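Long-range contact in regulatory protein SdiA (Escherichia coli, PDB 4LFU), which senses acyl-homoserine lactone autoinducers of other bacteria and, as a DNA-binding transcription factor, activates the cell-division gene cluster ftsQAZ: residues A[38-43]-A[135-140]. Sequence-based numbering, arbitrary orientation.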
loop_
_atom_site.group_PDB
_atom_site.type_symbol
_atom_site.label_atom_id
_atom_site.label_comp_id
_atom_site.label_asym_id
_atom_site.label_seq_id
_atom_site.Cartn_x
_atom_site.Cartn_y
_atom_site.Cartn_z
ATOM N N GLU A 38 -5.894 20.169 19.950
ATOM C CA GLU A 38 -6.569 21.478 19.795
ATOM C C GLU A 38 -7.238 21.664 18.436
ATOM O O GLU A 38 -7.118 22.716 17.823
ATOM C CB GLU A 38 -5.622 22.664 20.068
ATOM C CG GLU A 38 -5.767 23.288 21.452
ATOM C CD GLU A 38 -4.515 23.149 22.327
ATOM O OE1 GLU A 38 -4.288 24.041 23.184
ATOM O OE2 GLU A 38 -3.757 22.162 22.157
ATOM N N TYR A 39 -7.943 20.639 17.971
ATOM C CA TYR A 39 -8.686 20.729 16.724
ATOM C C TYR A 39 -10.155 20.614 17.034
ATOM O O TYR A 39 -10.522 20.009 18.029
ATOM C CB TYR A 39 -8.239 19.650 15.732
ATOM C CG TYR A 39 -6.919 19.988 15.093
ATOM C CD1 TYR A 39 -6.823 20.977 14.107
ATOM C CD2 TYR A 39 -5.750 19.335 15.488
ATOM C CE1 TYR A 39 -5.600 21.293 13.530
ATOM C CE2 TYR A 39 -4.525 19.658 14.924
ATOM C CZ TYR A 39 -4.454 20.619 13.945
ATOM O OH TYR A 39 -3.220 20.904 13.392
ATOM N N ASP A 40 -10.985 21.213 16.188
ATOM C CA ASP A 40 -12.430 21.233 16.382
ATOM C C ASP A 40 -13.073 20.045 15.699
ATOM O O ASP A 40 -13.998 19.428 16.231
ATOM C CB ASP A 40 -13.016 22.530 15.812
ATOM C CG ASP A 40 -12.545 23.747 16.565
ATOM O OD1 ASP A 40 -12.470 23.695 17.809
ATOM O OD2 ASP A 40 -12.233 24.758 15.923
ATOM N N TYR A 41 -12.574 19.718 14.515
ATOM C CA TYR A 41 -13.203 18.688 13.725
ATOM C C TYR A 41 -12.214 17.661 13.191
ATOM O O TYR A 41 -11.040 17.935 13.061
ATOM C CB TYR A 41 -13.961 19.315 12.562
ATOM C CG TYR A 41 -15.017 20.340 12.940
ATOM C CD1 TYR A 41 -16.250 19.946 13.443
ATOM C CD2 TYR A 41 -14.789 21.700 12.755
ATOM C CE1 TYR A 41 -17.239 20.886 13.768
ATOM C CE2 TYR A 41 -15.766 22.653 13.093
ATOM C CZ TYR A 41 -16.981 22.234 13.580
ATOM O OH TYR A 41 -17.937 23.154 13.887
ATOM N N TYR A 42 -12.727 16.481 12.876
ATOM C CA TYR A 42 -11.991 15.463 12.135
ATOM C C TYR A 42 -12.920 14.954 11.041
ATOM O O TYR A 42 -14.143 15.127 11.115
ATOM C CB TYR A 42 -11.590 14.301 13.050
ATOM C CG TYR A 42 -12.759 13.388 13.399
ATOM C CD1 TYR A 42 -13.597 13.696 14.470
ATOM C CD2 TYR A 42 -13.028 12.223 12.653
ATOM C CE1 TYR A 42 -14.673 12.913 14.781
ATOM C CE2 TYR A 42 -14.112 11.404 12.971
ATOM C CZ TYR A 42 -14.923 11.766 14.046
ATOM O OH TYR A 42 -16.018 11.010 14.416
ATOM N N SER A 43 -12.327 14.363 10.011
ATOM C CA SER A 43 -13.050 13.566 9.055
ATOM C C SER A 43 -12.174 12.372 8.658
ATOM O O SER A 43 -10.978 12.507 8.482
ATOM C CB SER A 43 -13.469 14.398 7.836
ATOM O OG SER A 43 -12.357 14.805 7.065
ATOM N N PHE A 135 -7.772 16.805 10.427
ATOM C CA PHE A 135 -8.209 17.609 11.579
ATOM C C PHE A 135 -8.370 19.053 11.124
ATOM O O PHE A 135 -7.595 19.537 10.310
ATOM C CB PHE A 135 -7.180 17.581 12.713
ATOM C CG PHE A 135 -7.022 16.233 13.394
ATOM C CD1 PHE A 135 -8.075 15.324 13.457
ATOM C CD2 PHE A 135 -5.817 15.897 14.003
ATOM C CE1 PHE A 135 -7.926 14.096 14.088
ATOM C CE2 PHE A 135 -5.672 14.675 14.661
ATOM C CZ PHE A 135 -6.733 13.778 14.695
ATOM N N SER A 136 -9.374 19.747 11.639
ATOM C CA SER A 136 -9.548 21.156 11.286
ATOM C C SER A 136 -9.967 22.006 12.474
ATOM O O SER A 136 -10.456 21.507 13.455
ATOM C CB SER A 136 -10.515 21.339 10.110
ATOM O OG SER A 136 -11.810 20.909 10.454
ATOM N N ARG A 137 -9.773 23.301 12.341
ATOM C CA ARG A 137 -9.928 24.235 13.424
ATOM C C ARG A 137 -10.500 25.547 12.880
ATOM O O ARG A 137 -10.136 26.006 11.770
ATOM C CB ARG A 137 -8.554 24.470 14.048
ATOM C CG ARG A 137 -8.582 25.139 15.374
ATOM C CD ARG A 137 -7.297 24.889 16.128
ATOM N NE ARG A 137 -6.110 25.238 15.369
ATOM C CZ ARG A 137 -4.944 24.606 15.482
ATOM N NH1 ARG A 137 -3.908 24.997 14.747
ATOM N NH2 ARG A 137 -4.807 23.578 16.320
ATOM N N CYS A 138 -11.380 26.145 13.678
ATOM C CA CYS A 138 -11.988 27.431 13.350
ATOM C C CYS A 138 -11.138 28.618 13.771
ATOM O O CYS A 138 -11.480 29.754 13.460
ATOM C CB CYS A 138 -13.381 27.540 13.973
ATOM S SG CYS A 138 -14.534 26.282 13.363
ATOM N N SER A 139 -10.036 28.356 14.470
ATOM C CA SER A 139 -9.188 29.411 15.027
ATOM C C SER A 139 -7.879 29.557 14.268
ATOM O O SER A 139 -7.167 28.590 14.020
ATOM C CB SER A 139 -8.920 29.175 16.520
ATOM O OG SER A 139 -7.753 29.874 16.940
ATOM N N ALA A 140 -7.578 30.798 13.914
ATOM C CA ALA A 140 -6.414 31.128 13.106
ATOM C C ALA A 140 -5.197 31.412 13.988
ATOM O O ALA A 140 -4.149 31.834 13.489
ATOM C CB ALA A 140 -6.722 32.336 12.207
#
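F135 meets Y39 through its CB, which sits over one face of the tyrosine ring, 3.6 Å from the centroid and 20° off the normal, a CH-pi contact. The F135 phenyl ring takes Y42 CB at its edge, F135 CD1 to Y42 CB being 3.7 Å, on the sheet face covered by helices 23-36 and 147-167. S136 N donates to Y41 O (2.8 Å) and S136 O accepts from Y41 N, an antiparallel hydrogen-bonded pair; S136 O also accepts from D40 N at 2.8 Å, in the carbonyl plane. On the other sheet face S136 OG, 3.4 Å from Y41 CB, is hydrogen-bonded to Y63 OH, whose ring stacks on that of Y41. R137 runs out with CG anti to the backbone N (chi1 -166°) and bends at chi3, which lays the guanidinium flat on the face of Y39 opposite F135 CB, planes 8° apart, its cation-pi contact off-centre. C138 N donates a hydrogen bond to D40 OD2 (2.8 Å), nearly along its C-O axis, while C138 SG lies at the Y41 ring edge, 3.8 Å from CE2. Two residues, D40 and Y41, facing S136 define a classic beta bulge, here where strand 41-47 begins beside central strand 130-137 in the antiparallel sheet of the GAF-like autoinducer-binding domain of LuxR-type receptors.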